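Local structure of cytoplasmic protein (Cryptococcus neoformans var. grubii serotype A, 7LPO) at residues Thr298-Ala310 with Thr365-Ser379. The protein probably hydrolyses steryl beta-glucosides, as a sterylglucosidase of glycoside hydrolase family 5. Numbering follows the deposited sequence.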
# COMPACT_ATOMS: atom_id res chain seq x y z
N THR A 298 -4.43 -8.27 -25.44
CA THR A 298 -5.54 -7.33 -25.37
C THR A 298 -6.70 -8.01 -24.64
O THR A 298 -6.71 -9.23 -24.49
CB THR A 298 -5.97 -6.93 -26.78
OG1 THR A 298 -6.45 -8.09 -27.48
CG2 THR A 298 -4.78 -6.34 -27.55
N PRO A 299 -7.69 -7.24 -24.19
CA PRO A 299 -8.85 -7.89 -23.54
C PRO A 299 -9.48 -8.99 -24.39
O PRO A 299 -9.77 -10.07 -23.86
CB PRO A 299 -9.82 -6.71 -23.30
CG PRO A 299 -8.91 -5.52 -23.15
CD PRO A 299 -7.76 -5.77 -24.11
N ILE A 300 -9.65 -8.77 -25.69
CA ILE A 300 -10.30 -9.80 -26.51
C ILE A 300 -9.35 -10.97 -26.75
O ILE A 300 -9.77 -12.13 -26.77
CB ILE A 300 -10.81 -9.19 -27.83
CG1 ILE A 300 -11.56 -10.26 -28.64
CG2 ILE A 300 -9.67 -8.63 -28.65
CD1 ILE A 300 -12.77 -10.82 -27.96
N GLU A 301 -8.05 -10.70 -26.94
CA GLU A 301 -7.10 -11.80 -27.06
C GLU A 301 -7.11 -12.66 -25.80
O GLU A 301 -6.97 -13.88 -25.88
CB GLU A 301 -5.69 -11.27 -27.33
CG GLU A 301 -5.49 -10.74 -28.74
CD GLU A 301 -4.07 -10.22 -28.98
OE1 GLU A 301 -3.42 -9.75 -28.02
OE2 GLU A 301 -3.61 -10.29 -30.14
N GLY A 302 -7.26 -12.04 -24.63
CA GLY A 302 -7.26 -12.81 -23.39
C GLY A 302 -8.50 -13.68 -23.25
O GLY A 302 -8.43 -14.80 -22.74
N MET A 303 -9.65 -13.17 -23.71
CA MET A 303 -10.87 -13.97 -23.72
C MET A 303 -10.74 -15.17 -24.66
O MET A 303 -11.16 -16.28 -24.32
CB MET A 303 -12.05 -13.09 -24.14
CG MET A 303 -12.44 -12.03 -23.10
SD MET A 303 -13.65 -10.84 -23.74
CE MET A 303 -13.70 -9.66 -22.38
N ARG A 304 -10.18 -14.96 -25.86
CA ARG A 304 -9.95 -16.09 -26.75
C ARG A 304 -9.01 -17.10 -26.11
O ARG A 304 -9.22 -18.31 -26.21
CB ARG A 304 -9.36 -15.61 -28.07
CG ARG A 304 -10.32 -14.81 -28.94
CD ARG A 304 -9.53 -14.05 -29.98
NE ARG A 304 -10.37 -13.17 -30.79
CZ ARG A 304 -9.92 -12.11 -31.45
NH1 ARG A 304 -8.64 -11.78 -31.37
NH2 ARG A 304 -10.76 -11.37 -32.17
N LEU A 305 -7.96 -16.61 -25.45
CA LEU A 305 -7.07 -17.50 -24.72
C LEU A 305 -7.82 -18.25 -23.63
O LEU A 305 -7.58 -19.44 -23.40
CB LEU A 305 -5.91 -16.70 -24.12
CG LEU A 305 -4.84 -16.19 -25.10
CD1 LEU A 305 -3.88 -15.22 -24.40
CD2 LEU A 305 -4.06 -17.34 -25.70
N GLY A 306 -8.70 -17.56 -22.92
CA GLY A 306 -9.47 -18.20 -21.87
C GLY A 306 -10.44 -19.26 -22.38
O GLY A 306 -10.96 -20.04 -21.58
N MET A 307 -10.72 -19.26 -23.68
CA MET A 307 -11.46 -20.33 -24.33
C MET A 307 -10.53 -21.35 -24.99
O MET A 307 -10.99 -22.18 -25.78
CB MET A 307 -12.44 -19.75 -25.36
CG MET A 307 -13.70 -19.14 -24.75
SD MET A 307 -14.67 -20.30 -23.73
CE MET A 307 -15.06 -21.56 -24.94
N GLY A 308 -9.24 -21.31 -24.67
CA GLY A 308 -8.32 -22.32 -25.11
C GLY A 308 -7.71 -22.10 -26.48
O GLY A 308 -7.04 -23.01 -26.99
N GLU A 309 -7.93 -20.94 -27.09
CA GLU A 309 -7.45 -20.67 -28.44
C GLU A 309 -6.10 -19.98 -28.40
O GLU A 309 -5.93 -18.97 -27.71
CB GLU A 309 -8.45 -19.81 -29.21
CG GLU A 309 -9.82 -20.41 -29.35
CD GLU A 309 -10.78 -19.46 -30.05
OE1 GLU A 309 -10.30 -18.48 -30.67
OE2 GLU A 309 -12.01 -19.70 -29.98
N ALA A 310 -5.14 -20.51 -29.15
CA ALA A 310 -3.81 -19.93 -29.21
C ALA A 310 -3.86 -18.52 -29.79
O ALA A 310 -4.66 -18.23 -30.68
CB ALA A 310 -2.89 -20.81 -30.06
N THR A 365 -17.69 -21.92 -20.19
CA THR A 365 -17.57 -21.10 -21.38
C THR A 365 -17.41 -19.66 -20.92
O THR A 365 -17.62 -19.34 -19.75
CB THR A 365 -18.79 -21.31 -22.30
OG1 THR A 365 -18.59 -20.62 -23.54
CG2 THR A 365 -20.05 -20.81 -21.65
N CYS A 366 -16.98 -18.80 -21.84
CA CYS A 366 -16.68 -17.42 -21.48
C CYS A 366 -17.93 -16.69 -21.02
O CYS A 366 -18.94 -16.65 -21.73
CB CYS A 366 -16.06 -16.68 -22.67
SG CYS A 366 -15.64 -14.96 -22.32
N ILE A 367 -17.85 -16.09 -19.83
CA ILE A 367 -18.99 -15.37 -19.28
C ILE A 367 -19.25 -14.07 -20.03
O ILE A 367 -20.39 -13.59 -20.06
CB ILE A 367 -18.77 -15.13 -17.77
CG1 ILE A 367 -20.08 -14.73 -17.09
CG2 ILE A 367 -17.70 -14.07 -17.53
CD1 ILE A 367 -21.17 -15.81 -17.18
N TRP A 368 -18.23 -13.51 -20.70
CA TRP A 368 -18.43 -12.27 -21.45
C TRP A 368 -19.06 -12.54 -22.80
O TRP A 368 -19.93 -11.78 -23.24
CB TRP A 368 -17.09 -11.55 -21.59
CG TRP A 368 -16.51 -11.28 -20.24
CD1 TRP A 368 -15.31 -11.71 -19.77
CD2 TRP A 368 -17.13 -10.55 -19.17
NE1 TRP A 368 -15.14 -11.30 -18.47
CE2 TRP A 368 -16.24 -10.57 -18.09
CE3 TRP A 368 -18.35 -9.88 -19.04
CZ2 TRP A 368 -16.52 -9.94 -16.88
CZ3 TRP A 368 -18.63 -9.26 -17.85
CH2 TRP A 368 -17.72 -9.29 -16.78
N ALA A 369 -18.67 -13.64 -23.45
CA ALA A 369 -19.41 -14.11 -24.61
C ALA A 369 -20.86 -14.39 -24.24
O ALA A 369 -21.78 -14.09 -25.01
CB ALA A 369 -18.75 -15.37 -25.18
N HIS A 370 -21.08 -14.97 -23.06
CA HIS A 370 -22.42 -15.30 -22.62
C HIS A 370 -23.28 -14.07 -22.41
O HIS A 370 -24.50 -14.17 -22.42
CB HIS A 370 -22.35 -16.12 -21.33
CG HIS A 370 -23.66 -16.71 -20.93
ND1 HIS A 370 -24.40 -17.51 -21.77
CD2 HIS A 370 -24.37 -16.61 -19.78
CE1 HIS A 370 -25.51 -17.89 -21.15
NE2 HIS A 370 -25.51 -17.35 -19.95
N HIS A 371 -22.66 -12.91 -22.20
CA HIS A 371 -23.37 -11.64 -22.13
C HIS A 371 -23.34 -10.88 -23.45
O HIS A 371 -23.73 -9.72 -23.49
CB HIS A 371 -22.79 -10.79 -20.99
CG HIS A 371 -23.23 -11.24 -19.64
ND1 HIS A 371 -22.58 -12.23 -18.93
CD2 HIS A 371 -24.30 -10.87 -18.88
CE1 HIS A 371 -23.22 -12.44 -17.79
NE2 HIS A 371 -24.26 -11.63 -17.73
N GLY A 372 -22.88 -11.52 -24.53
CA GLY A 372 -22.93 -10.92 -25.84
C GLY A 372 -21.78 -10.01 -26.19
O GLY A 372 -21.88 -9.27 -27.18
N VAL A 373 -20.69 -10.02 -25.42
CA VAL A 373 -19.55 -9.17 -25.74
C VAL A 373 -18.87 -9.65 -27.01
O VAL A 373 -18.44 -8.83 -27.83
CB VAL A 373 -18.57 -9.12 -24.55
CG1 VAL A 373 -17.29 -8.36 -24.92
CG2 VAL A 373 -19.25 -8.48 -23.34
N TRP A 374 -18.73 -10.96 -27.18
CA TRP A 374 -18.10 -11.50 -28.38
C TRP A 374 -18.72 -12.84 -28.73
O TRP A 374 -19.41 -13.46 -27.92
CB TRP A 374 -16.58 -11.62 -28.22
CG TRP A 374 -16.09 -12.59 -27.20
CD1 TRP A 374 -16.24 -12.51 -25.85
CD2 TRP A 374 -15.31 -13.78 -27.44
NE1 TRP A 374 -15.62 -13.58 -25.23
CE2 TRP A 374 -15.04 -14.37 -26.19
CE3 TRP A 374 -14.82 -14.40 -28.59
CZ2 TRP A 374 -14.31 -15.54 -26.06
CZ3 TRP A 374 -14.10 -15.57 -28.46
CH2 TRP A 374 -13.85 -16.13 -27.20
N GLU A 375 -18.44 -13.28 -29.95
CA GLU A 375 -18.99 -14.51 -30.50
C GLU A 375 -17.88 -15.55 -30.62
O GLU A 375 -16.93 -15.35 -31.39
CB GLU A 375 -19.63 -14.26 -31.87
CG GLU A 375 -20.25 -15.50 -32.48
CD GLU A 375 -20.93 -15.23 -33.80
OE1 GLU A 375 -20.52 -14.28 -34.50
OE2 GLU A 375 -21.89 -15.96 -34.15
N ILE A 376 -18.02 -16.66 -29.89
CA ILE A 376 -16.95 -17.65 -29.81
C ILE A 376 -16.74 -18.35 -31.15
O ILE A 376 -15.60 -18.67 -31.52
CB ILE A 376 -17.26 -18.66 -28.69
CG1 ILE A 376 -17.00 -18.03 -27.32
CG2 ILE A 376 -16.42 -19.92 -28.87
CD1 ILE A 376 -17.59 -18.80 -26.17
N ALA A 377 -17.81 -18.63 -31.89
CA ALA A 377 -17.67 -19.40 -33.12
C ALA A 377 -16.80 -18.66 -34.14
O ALA A 377 -15.96 -19.27 -34.81
CB ALA A 377 -19.05 -19.71 -33.72
N THR A 378 -16.98 -17.35 -34.24
CA THR A 378 -16.25 -16.54 -35.21
C THR A 378 -15.16 -15.67 -34.59
O THR A 378 -14.40 -15.05 -35.34
CB THR A 378 -17.23 -15.62 -35.96
OG1 THR A 378 -17.84 -14.71 -35.03
CG2 THR A 378 -18.31 -16.43 -36.64
N SER A 379 -15.07 -15.60 -33.26
CA SER A 379 -14.10 -14.76 -32.56
C SER A 379 -14.33 -13.27 -32.82
O SER A 379 -13.41 -12.46 -32.69
CB SER A 379 -12.66 -15.14 -32.91
OG SER A 379 -12.43 -16.52 -32.68
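W374 lays its indole against the helix 299-306, with CD1 of I300 over one face, 3.8 Å from CG of W374. A369 CB and I376 CG1 lie against the opposite face near its rim, so the ring is sandwiched between the helix and its own segment. The far rim of the six-membered ring meets the aliphatic parts of R304 and M307; M307 CG lies at the ring edge, 3.9 Å from W374 CZ2. M303 runs past the indole in the opposite direction, making an oblique Met-aromatic contact in which SD is 4.2 Å from the centroid of the five-membered ring. Extended beyond CG, M303 carries its CE to 3.7 Å from W368 CD1. W368 itself donates NE1 to T210 and packs edge-to-face on F387. Helix 299-306 thus packs on a segment running from a short helix into strand 374-375, antiparallel to strand 380-381, at the periphery of a family 5 TIM-barrel enzyme, the contact centre about 33 Å from the chain centre. C366, N-cap of that short helix, accepts at SG from A369 N and, nearly in the indole plane, from W374 NE1 at 3.2 Å, which, with the packing on both faces, limits rotation of the ring. At the N-terminal end of helix 299-306, T298 and E301 form a capping box; a Schellman motif with G308 as C-prime residue ends it. M307 bends at chi2 and chi3 (-58° and -60°), turning SD toward T365 and C366 and CE onto I376 CD1. R304 NH2 gives a nearly straight hydrogen bond to S379 O, 2.9 Å long and in the guanidinium plane, while I300 CG1 sits over one guanidinium face near its rim.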